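Long-range contacts in angiotensin-converting enzyme (Anopheles gambiae, PDB 6S1Y), which probably cleaves peptides as a zinc-dependent metallopeptidase of the angiotensin-converting enzyme family in the malaria mosquito: residues S394-K403 with L527-S535; F421-L432 with I572-Y580. All coordinates share one frame; numbering follows the deposited sequence. Where two conformers were deposited one is given.

How the contacts relate
The two contacts lie on the same side of the chain's centre, with their own centres about 17 Å apart. Their segments alternate along the chain: 394-403, 421-432, 527-535, 572-580. Helix 414-429 is the next helix after 398-403. Contact 1 pins a loop to a helical corner, while contact 2 packs two broken helices together. They touch where Asn528 ND2 lies 2.9 Å from Tyr575 O, a probable hydrogen bond, and where Asn528 CB packs on Phe421 CE1. Helix 495-514 borders both. Because the segments alternate, the two contacts together join parts of this largely helical peptidase that are far apart in sequence. Segment 421-432 also includes Phe431, which touches the bound ligand.

Contact 1 of 2, residues S394-K403 with L527-S535; sequences SVSTPKHLKK and LNNCDIYQS
Asp531 meets His400 and Lys403 through one carboxylate oxygen, fixing an Asx turn to helix 398-403. His400 ND1 donates to Asp531 OD2 over 2.7 Å. The oxygen lies almost in the imidazole plane; the ND1 proton comes to the syn side of OD2, somewhat out of the carboxylate plane. Lys403 NZ forms a salt bridge to Asp531 OD2 at 2.8 Å, from the opposite face of the carboxylate. These two donors should favour a charged carboxylate. The other oxygen, Asp531 OD1, accepts from Tyr533 N at 3.0 Å and closes the Asx turn.

The His400 edge also points at the face of Tyr533 in a T-shaped stack, with planes at 89° and His400 CE1 3.5 Å from Tyr533 CG. His400 CG stands anti to its backbone N (chi1 -172°), which turns the ring toward both partners. Phe296 of helix 286-299 packs against both rings.

Further contacts hold the loop backbone. Ile532 N donates to Ser394 OG over 3.1 Å in a nearly straight bond. Lys399 bends at chi3 (-68°) and its NZ reaches Asn529 O at 2.8 Å. Thr397 CG2 touches Cys530 O at 3.4 Å. Lys399 NZ also pairs with Glu517, which accepts from Asp531 N.

Farther out, the Cys530-Cys512 disulfide ties the loop to helix 495-514. Tyr533 OH bonds to Asp295. A water joins Lys403 NZ to Tyr533 O and Gln534 OE1. Thr397 is the N-cap of helix 398-403: its OG1 donates to Ser394 O and accepts from His400 N at 3.1 Å.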
loop_
_atom_site.group_PDB
_atom_site.type_symbol
_atom_site.label_atom_id
_atom_site.label_comp_id
_atom_site.label_asym_id
_atom_site.label_seq_id
_atom_site.Cartn_x
_atom_site.Cartn_y
_atom_site.Cartn_z
ATOM N N SER A 394 -3.664 3.889 16.139
ATOM C CA SER A 394 -3.566 4.484 17.471
ATOM C C SER A 394 -3.206 5.963 17.376
ATOM O O SER A 394 -3.801 6.799 18.070
ATOM C CB SER A 394 -2.524 3.749 18.330
ATOM O OG SER A 394 -2.987 2.484 18.788
ATOM N N VAL A 395 -2.238 6.298 16.512
ATOM C CA VAL A 395 -1.773 7.671 16.392
ATOM C C VAL A 395 -2.896 8.596 15.969
ATOM O O VAL A 395 -2.873 9.794 16.270
ATOM C CB VAL A 395 -0.610 7.765 15.383
ATOM C CG1 VAL A 395 -0.337 9.214 15.083
ATOM C CG2 VAL A 395 0.634 7.110 15.917
ATOM N N SER A 396 -3.889 8.067 15.245
ATOM C CA SER A 396 -4.925 8.924 14.701
ATOM C C SER A 396 -5.949 9.335 15.747
ATOM O O SER A 396 -6.654 10.324 15.536
ATOM C CB SER A 396 -5.610 8.225 13.531
ATOM O OG SER A 396 -6.412 7.139 13.971
ATOM N N THR A 397 -6.023 8.634 16.871
ATOM C CA THR A 397 -7.037 8.935 17.868
ATOM C C THR A 397 -6.827 10.322 18.464
ATOM O O THR A 397 -5.689 10.786 18.610
ATOM C CB THR A 397 -7.013 7.919 19.001
ATOM O OG1 THR A 397 -5.741 7.982 19.654
ATOM C CG2 THR A 397 -7.267 6.523 18.475
ATOM N N PRO A 398 -7.916 11.014 18.812
ATOM C CA PRO A 398 -7.770 12.240 19.604
ATOM C C PRO A 398 -6.959 12.033 20.873
ATOM O O PRO A 398 -6.136 12.882 21.222
ATOM C CB PRO A 398 -9.223 12.629 19.902
ATOM C CG PRO A 398 -10.002 12.045 18.798
ATOM C CD PRO A 398 -9.324 10.731 18.478
ATOM N N LYS A 399 -7.151 10.907 21.560
ATOM C CA LYS A 399 -6.377 10.608 22.763
ATOM C C LYS A 399 -4.876 10.784 22.525
ATOM O O LYS A 399 -4.214 11.564 23.213
ATOM C CB LYS A 399 -6.697 9.179 23.210
ATOM C CG LYS A 399 -5.882 8.666 24.361
ATOM C CD LYS A 399 -6.209 7.192 24.624
ATOM C CE LYS A 399 -7.630 7.019 25.153
ATOM N NZ LYS A 399 -8.048 5.585 25.145
ATOM N N HIS A 400 -4.326 10.076 21.534
ATOM C CA HIS A 400 -2.884 10.117 21.307
ATOM C C HIS A 400 -2.424 11.496 20.857
ATOM O O HIS A 400 -1.401 12.011 21.338
ATOM C CB HIS A 400 -2.492 9.066 20.272
ATOM C CG HIS A 400 -1.013 8.905 20.110
ATOM N ND1 HIS A 400 -0.274 8.027 20.876
ATOM C CD2 HIS A 400 -0.131 9.526 19.290
ATOM C CE1 HIS A 400 1.001 8.109 20.528
ATOM N NE2 HIS A 400 1.113 9.014 19.571
ATOM N N LEU A 401 -3.152 12.113 19.930
ATOM C CA LEU A 401 -2.740 13.420 19.434
ATOM C C LEU A 401 -2.738 14.456 20.545
ATOM O O LEU A 401 -1.987 15.432 20.480
ATOM C CB LEU A 401 -3.667 13.857 18.305
ATOM C CG LEU A 401 -3.700 12.889 17.116
ATOM C CD1 LEU A 401 -4.897 13.161 16.220
ATOM C CD2 LEU A 401 -2.366 12.980 16.347
ATOM N N LYS A 402 -3.594 14.280 21.554
ATOM C CA LYS A 402 -3.560 15.173 22.712
ATOM C C LYS A 402 -2.318 14.902 23.559
ATOM O O LYS A 402 -1.585 15.832 23.909
ATOM C CB LYS A 402 -4.848 15.024 23.529
ATOM C CG LYS A 402 -6.007 15.868 22.992
ATOM C CD LYS A 402 -7.138 16.039 24.009
ATOM C CE LYS A 402 -8.160 14.916 23.921
ATOM N NZ LYS A 402 -8.826 14.659 25.238
ATOM N N LYS A 403 -2.030 13.628 23.838
ATOM C CA LYS A 403 -0.807 13.263 24.551
ATOM C C LYS A 403 0.414 13.986 23.980
ATOM O O LYS A 403 1.135 14.684 24.697
ATOM C CB LYS A 403 -0.583 11.750 24.482
ATOM C CG LYS A 403 -1.342 10.930 25.502
ATOM C CD LYS A 403 -1.077 9.431 25.304
ATOM C CE LYS A 403 -2.162 8.584 25.985
ATOM N NZ LYS A 403 -2.276 7.208 25.411
ATOM N N LEU A 527 -12.868 0.451 19.717
ATOM C CA LEU A 527 -11.776 0.398 18.759
ATOM C C LEU A 527 -11.417 1.781 18.243
ATOM O O LEU A 527 -10.281 1.991 17.828
ATOM C CB LEU A 527 -12.148 -0.504 17.592
ATOM C CG LEU A 527 -12.380 -1.957 17.977
ATOM C CD1 LEU A 527 -12.989 -2.731 16.818
ATOM C CD2 LEU A 527 -11.062 -2.604 18.421
ATOM N N ASN A 528 -12.354 2.733 18.290
ATOM C CA ASN A 528 -12.139 4.045 17.701
ATOM C C ASN A 528 -11.368 5.002 18.594
ATOM O O ASN A 528 -10.856 6.010 18.090
ATOM C CB ASN A 528 -13.490 4.684 17.343
ATOM C CG ASN A 528 -14.308 3.806 16.444
ATOM O OD1 ASN A 528 -14.978 2.878 16.904
ATOM N ND2 ASN A 528 -14.228 4.056 15.146
ATOM N N ASN A 529 -11.268 4.725 19.897
ATOM C CA ASN A 529 -10.539 5.606 20.807
ATOM C C ASN A 529 -9.380 4.903 21.513
ATOM O O ASN A 529 -8.848 5.442 22.489
ATOM C CB ASN A 529 -11.494 6.229 21.840
ATOM C CG ASN A 529 -12.152 5.200 22.757
ATOM O OD1 ASN A 529 -11.774 4.025 22.774
ATOM N ND2 ASN A 529 -13.146 5.645 23.526
ATOM N N CYS A 530 -8.965 3.728 21.036
ATOM C CA CYS A 530 -7.879 2.980 21.660
ATOM C C CYS A 530 -6.516 3.510 21.239
ATOM O O CYS A 530 -6.266 3.716 20.050
ATOM C CB CYS A 530 -7.960 1.502 21.281
ATOM S SG CYS A 530 -6.272 0.751 21.077
ATOM N N ASP A 531 -5.622 3.691 22.213
ATOM C CA ASP A 531 -4.225 4.045 21.967
ATOM C C ASP A 531 -3.332 3.003 22.641
ATOM O O ASP A 531 -3.355 2.866 23.869
ATOM C CB ASP A 531 -3.919 5.445 22.500
ATOM C CG ASP A 531 -2.520 5.911 22.151
ATOM O OD1 ASP A 531 -1.867 5.222 21.350
ATOM O OD2 ASP A 531 -2.064 6.967 22.657
ATOM N N ILE A 532 -2.540 2.274 21.846
ATOM C CA ILE A 532 -1.664 1.257 22.415
ATOM C C ILE A 532 -0.272 1.810 22.702
ATOM O O ILE A 532 0.667 1.047 22.960
ATOM C CB ILE A 532 -1.547 0.023 21.505
ATOM C CG1 ILE A 532 -0.762 0.353 20.230
ATOM C CG2 ILE A 532 -2.908 -0.527 21.181
ATOM C CD1 ILE A 532 -0.467 -0.883 19.399
ATOM N N TYR A 533 -0.116 3.126 22.625
ATOM C CA TYR A 533 1.140 3.765 23.011
ATOM C C TYR A 533 1.535 3.381 24.438
ATOM O O TYR A 533 0.748 3.542 25.377
ATOM C CB TYR A 533 0.978 5.288 22.884
ATOM C CG TYR A 533 2.221 6.118 23.141
ATOM C CD1 TYR A 533 3.372 5.945 22.383
ATOM C CD2 TYR A 533 2.230 7.106 24.126
ATOM C CE1 TYR A 533 4.524 6.728 22.619
ATOM C CE2 TYR A 533 3.362 7.893 24.367
ATOM C CZ TYR A 533 4.502 7.702 23.611
ATOM O OH TYR A 533 5.609 8.493 23.859
ATOM N N GLN A 534 2.769 2.876 24.587
ATOM C CA GLN A 534 3.386 2.495 25.863
ATOM C C GLN A 534 2.826 1.203 26.424
ATOM O O GLN A 534 2.910 0.971 27.626
ATOM C CB GLN A 534 3.251 3.592 26.935
ATOM C CG GLN A 534 3.860 4.908 26.502
ATOM C CD GLN A 534 3.626 6.035 27.480
ATOM O OE1 GLN A 534 2.514 6.234 27.983
ATOM N NE2 GLN A 534 4.676 6.806 27.736
ATOM N N SER A 535 2.249 0.346 25.591
ATOM C CA SER A 535 1.732 -0.937 26.061
ATOM C C SER A 535 2.709 -2.034 25.662
ATOM O O SER A 535 2.570 -2.662 24.613
ATOM C CB SER A 535 0.345 -1.236 25.511
ATOM O OG SER A 535 0.001 -2.589 25.806
HETATM O O HOH W 1 -0.233 5.537 27.062
#

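Contact 2 of 2, residues F421-L432 with I572-Y580; sequences FYRAGVTKLVFL and ILEYFDPLY
Phe576 presents one ring face to Leu429 in a CH-pi contact. Leu429 CB sits 4.2 Å from the ring centroid, 18° off the normal. Tyr575 CD1 covers the opposite face, over the ring centre. The ring is thus held between its own neighbour and helix 414-429.

Backbone atoms meet the same ring. Phe576 CE1 comes within 3.5 Å of both Gly425 N and Gly425 CA, so the helix backbone approaches closely here. Ala424 CB packs 4.0 Å from Phe576 CE1 and also meets the edge of the Tyr575 ring.

This is apolar helix packing, with no hydrogen bond between the segments. Each side is a broken helix: 414-429 gives way to 431-447, and 570-575 to 577-590, where Phe576 is the N-cap residue. A wider pi-type turn spans 425-429. Phe431 beyond it touches the bound ligand.

Apolar side chains meet at both ends. With CG anti to the backbone N (chi1 176°), Leu579 reaches toward helix 414-429, and its CD2 lies 3.5 Å from Phe421 O. The Phe421 and Pro578 side chains cross at about a right angle, with Phe421 CE2 3.6 Å from Pro578 CB. Farther along, Leu432 CD1 and Ile572 CD1 meet tip to tip at 3.5 Å.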
loop_
_atom_site.group_PDB
_atom_site.type_symbol
_atom_site.label_atom_id
_atom_site.label_comp_id
_atom_site.label_asym_id
_atom_site.label_seq_id
_atom_site.Cartn_x
_atom_site.Cartn_y
_atom_site.Cartn_z
ATOM N N PHE A 421 -15.151 9.891 13.178
ATOM C CA PHE A 421 -15.508 8.687 12.426
ATOM C C PHE A 421 -15.507 8.958 10.921
ATOM O O PHE A 421 -15.104 8.108 10.113
ATOM C CB PHE A 421 -16.898 8.183 12.846
ATOM C CG PHE A 421 -17.039 7.850 14.311
ATOM C CD1 PHE A 421 -15.938 7.512 15.094
ATOM C CD2 PHE A 421 -18.289 7.885 14.911
ATOM C CE1 PHE A 421 -16.089 7.221 16.475
ATOM C CE2 PHE A 421 -18.458 7.587 16.277
ATOM C CZ PHE A 421 -17.360 7.250 17.056
ATOM N N TYR A 422 -16.005 10.128 10.526
ATOM C CA TYR A 422 -16.064 10.486 9.116
ATOM C C TYR A 422 -14.672 10.549 8.519
ATOM O O TYR A 422 -14.390 9.905 7.503
ATOM C CB TYR A 422 -16.773 11.824 8.963
ATOM C CG TYR A 422 -16.887 12.294 7.555
ATOM C CD1 TYR A 422 -17.789 11.677 6.665
ATOM C CD2 TYR A 422 -16.102 13.347 7.081
ATOM C CE1 TYR A 422 -17.903 12.104 5.351
ATOM C CE2 TYR A 422 -16.224 13.797 5.770
ATOM C CZ TYR A 422 -17.123 13.162 4.909
ATOM O OH TYR A 422 -17.251 13.574 3.612
ATOM N N ARG A 423 -13.783 11.322 9.136
ATOM C CA ARG A 423 -12.413 11.375 8.657
ATOM C C ARG A 423 -11.844 9.972 8.490
ATOM O O ARG A 423 -11.249 9.653 7.453
ATOM C CB ARG A 423 -11.539 12.191 9.616
ATOM C CG ARG A 423 -10.044 12.136 9.226
ATOM C CD ARG A 423 -9.180 13.116 10.003
ATOM N NE ARG A 423 -9.362 14.473 9.497
ATOM C CZ ARG A 423 -8.730 14.964 8.433
ATOM N NH1 ARG A 423 -7.851 14.224 7.774
ATOM N NH2 ARG A 423 -8.975 16.208 8.041
ATOM N N ALA A 424 -12.017 9.108 9.506
ATOM C CA ALA A 424 -11.476 7.758 9.372
ATOM C C ALA A 424 -12.073 7.044 8.150
ATOM O O ALA A 424 -11.354 6.383 7.398
ATOM C CB ALA A 424 -11.718 6.948 10.651
ATOM N N GLY A 425 -13.388 7.171 7.938
ATOM C CA GLY A 425 -14.011 6.508 6.799
ATOM C C GLY A 425 -13.444 6.960 5.466
ATOM O O GLY A 425 -13.168 6.135 4.580
ATOM N N VAL A 426 -13.265 8.272 5.295
ATOM C CA VAL A 426 -12.823 8.751 3.997
ATOM C C VAL A 426 -11.333 8.533 3.817
ATOM O O VAL A 426 -10.830 8.600 2.694
ATOM C CB VAL A 426 -13.187 10.232 3.770
ATOM C CG1 VAL A 426 -14.693 10.387 3.696
ATOM C CG2 VAL A 426 -12.626 11.136 4.858
ATOM N N THR A 427 -10.611 8.279 4.907
ATOM C CA THR A 427 -9.185 8.003 4.841
ATOM C C THR A 427 -8.936 6.545 4.507
ATOM O O THR A 427 -8.095 6.236 3.666
ATOM C CB THR A 427 -8.498 8.339 6.180
ATOM O OG1 THR A 427 -8.697 9.721 6.503
ATOM C CG2 THR A 427 -7.004 8.025 6.105
ATOM N N LYS A 428 -9.656 5.638 5.169
ATOM C CA LYS A 428 -9.357 4.210 5.127
ATOM C C LYS A 428 -10.440 3.356 4.489
ATOM O O LYS A 428 -10.119 2.446 3.732
ATOM C CB LYS A 428 -9.077 3.673 6.551
ATOM C CG LYS A 428 -7.999 4.502 7.297
ATOM C CD LYS A 428 -7.292 3.731 8.389
ATOM C CE LYS A 428 -6.374 2.632 7.813
ATOM N NZ LYS A 428 -5.023 3.071 7.324
ATOM N N LEU A 429 -11.719 3.599 4.768
ATOM C CA LEU A 429 -12.709 2.664 4.258
ATOM C C LEU A 429 -12.775 2.710 2.737
ATOM O O LEU A 429 -12.889 1.666 2.094
ATOM C CB LEU A 429 -14.077 2.938 4.868
ATOM C CG LEU A 429 -15.115 1.937 4.381
ATOM C CD1 LEU A 429 -14.843 0.563 4.962
ATOM C CD2 LEU A 429 -16.491 2.397 4.752
ATOM N N VAL A 430 -12.699 3.907 2.136
ATOM C CA VAL A 430 -12.854 4.017 0.693
ATOM C C VAL A 430 -11.726 3.337 -0.077
ATOM O O VAL A 430 -11.848 3.107 -1.294
ATOM C CB VAL A 430 -12.945 5.494 0.256
ATOM C CG1 VAL A 430 -14.059 6.209 1.005
ATOM C CG2 VAL A 430 -11.641 6.186 0.468
ATOM N N PHE A 431 -10.619 3.027 0.585
ATOM C CA PHE A 431 -9.451 2.466 -0.105
ATOM C C PHE A 431 -9.666 1.001 -0.482
ATOM O O PHE A 431 -9.115 0.526 -1.485
ATOM C CB PHE A 431 -8.222 2.673 0.798
ATOM C CG PHE A 431 -6.977 2.010 0.303
ATOM C CD1 PHE A 431 -6.184 2.617 -0.646
ATOM C CD2 PHE A 431 -6.578 0.802 0.827
ATOM C CE1 PHE A 431 -5.047 2.008 -1.103
ATOM C CE2 PHE A 431 -5.438 0.177 0.361
ATOM C CZ PHE A 431 -4.682 0.786 -0.604
ATOM N N LEU A 432 -10.471 0.275 0.265
ATOM C CA LEU A 432 -10.632 -1.154 -0.014
ATOM C C LEU A 432 -11.197 -1.435 -1.393
ATOM O O LEU A 432 -10.581 -2.219 -2.138
ATOM C CB LEU A 432 -11.486 -1.791 1.090
ATOM C CG LEU A 432 -10.665 -1.891 2.381
ATOM C CD1 LEU A 432 -11.460 -1.518 3.569
ATOM C CD2 LEU A 432 -10.127 -3.297 2.553
ATOM N N ILE A 572 -13.175 -4.674 11.113
ATOM C CA ILE A 572 -13.307 -3.390 10.423
ATOM C C ILE A 572 -14.769 -2.963 10.322
ATOM O O ILE A 572 -15.066 -1.769 10.402
ATOM C CB ILE A 572 -12.637 -3.439 9.031
ATOM C CG1 ILE A 572 -12.624 -2.038 8.428
ATOM C CG2 ILE A 572 -13.333 -4.402 8.099
ATOM C CD1 ILE A 572 -11.982 -1.948 7.046
ATOM N N LEU A 573 -15.707 -3.901 10.184
ATOM C CA LEU A 573 -17.121 -3.520 10.238
ATOM C C LEU A 573 -17.517 -3.008 11.615
ATOM O O LEU A 573 -18.332 -2.085 11.719
ATOM C CB LEU A 573 -18.016 -4.699 9.852
ATOM C CG LEU A 573 -17.880 -5.132 8.389
ATOM C CD1 LEU A 573 -18.666 -6.427 8.108
ATOM C CD2 LEU A 573 -18.343 -4.010 7.481
ATOM N N GLU A 574 -16.940 -3.564 12.690
ATOM C CA GLU A 574 -17.195 -3.019 14.027
ATOM C C GLU A 574 -16.622 -1.615 14.155
ATOM O O GLU A 574 -17.252 -0.730 14.754
ATOM C CB GLU A 574 -16.593 -3.934 15.106
ATOM C CG GLU A 574 -16.821 -3.450 16.553
ATOM C CD GLU A 574 -16.111 -4.311 17.623
ATOM O OE1 GLU A 574 -15.604 -5.417 17.307
ATOM O OE2 GLU A 574 -16.052 -3.852 18.795
ATOM N N TYR A 575 -15.412 -1.407 13.623
ATOM C CA TYR A 575 -14.754 -0.111 13.739
ATOM C C TYR A 575 -15.614 0.989 13.141
ATOM O O TYR A 575 -15.765 2.070 13.728
ATOM C CB TYR A 575 -13.388 -0.178 13.036
ATOM C CG TYR A 575 -12.531 1.057 13.161
ATOM C CD1 TYR A 575 -12.678 2.115 12.270
ATOM C CD2 TYR A 575 -11.554 1.149 14.137
ATOM C CE1 TYR A 575 -11.889 3.248 12.361
ATOM C CE2 TYR A 575 -10.751 2.290 14.249
ATOM C CZ TYR A 575 -10.929 3.337 13.344
ATOM O OH TYR A 575 -10.165 4.465 13.416
ATOM N N PHE A 576 -16.187 0.720 11.969
ATOM C CA PHE A 576 -17.003 1.684 11.243
ATOM C C PHE A 576 -18.505 1.509 11.466
ATOM O O PHE A 576 -19.293 2.061 10.700
ATOM C CB PHE A 576 -16.722 1.602 9.739
ATOM C CG PHE A 576 -15.386 2.128 9.358
ATOM C CD1 PHE A 576 -15.104 3.466 9.480
ATOM C CD2 PHE A 576 -14.390 1.273 8.918
ATOM C CE1 PHE A 576 -13.860 3.940 9.157
ATOM C CE2 PHE A 576 -13.138 1.754 8.600
ATOM C CZ PHE A 576 -12.877 3.070 8.714
ATOM N N ASP A 577 -18.930 0.760 12.482
ATOM C CA ASP A 577 -20.382 0.639 12.605
ATOM C C ASP A 577 -21.017 1.951 13.063
ATOM O O ASP A 577 -22.090 2.298 12.567
ATOM C CB ASP A 577 -20.792 -0.489 13.554
ATOM C CG ASP A 577 -22.310 -0.706 13.566
ATOM O OD1 ASP A 577 -22.874 -1.225 12.565
ATOM O OD2 ASP A 577 -22.947 -0.287 14.557
ATOM N N PRO A 578 -20.430 2.695 14.009
ATOM C CA PRO A 578 -21.069 3.968 14.397
ATOM C C PRO A 578 -21.189 4.939 13.227
ATOM O O PRO A 578 -22.205 5.640 13.095
ATOM C CB PRO A 578 -20.155 4.502 15.512
ATOM C CG PRO A 578 -19.459 3.270 16.064
ATOM C CD PRO A 578 -19.267 2.367 14.865
ATOM N N LEU A 579 -20.188 4.982 12.349
ATOM C CA LEU A 579 -20.296 5.827 11.170
ATOM C C LEU A 579 -21.402 5.322 10.248
ATOM O O LEU A 579 -22.217 6.109 9.750
ATOM C CB LEU A 579 -18.962 5.873 10.424
ATOM C CG LEU A 579 -18.973 6.660 9.106
ATOM C CD1 LEU A 579 -19.248 8.141 9.406
ATOM C CD2 LEU A 579 -17.667 6.499 8.316
ATOM N N TYR A 580 -21.441 4.006 10.017
ATOM C CA TYR A 580 -22.466 3.410 9.160
ATOM C C TYR A 580 -23.866 3.764 9.632
ATOM O O TYR A 580 -24.728 4.093 8.808
ATOM C CB TYR A 580 -22.297 1.891 9.138
ATOM C CG TYR A 580 -23.274 1.133 8.266
ATOM C CD1 TYR A 580 -23.572 1.561 6.982
ATOM C CD2 TYR A 580 -23.868 -0.057 8.710
ATOM C CE1 TYR A 580 -24.451 0.847 6.163
ATOM C CE2 TYR A 580 -24.751 -0.785 7.886
ATOM C CZ TYR A 580 -25.035 -0.327 6.615
ATOM O OH TYR A 580 -25.914 -1.037 5.809
#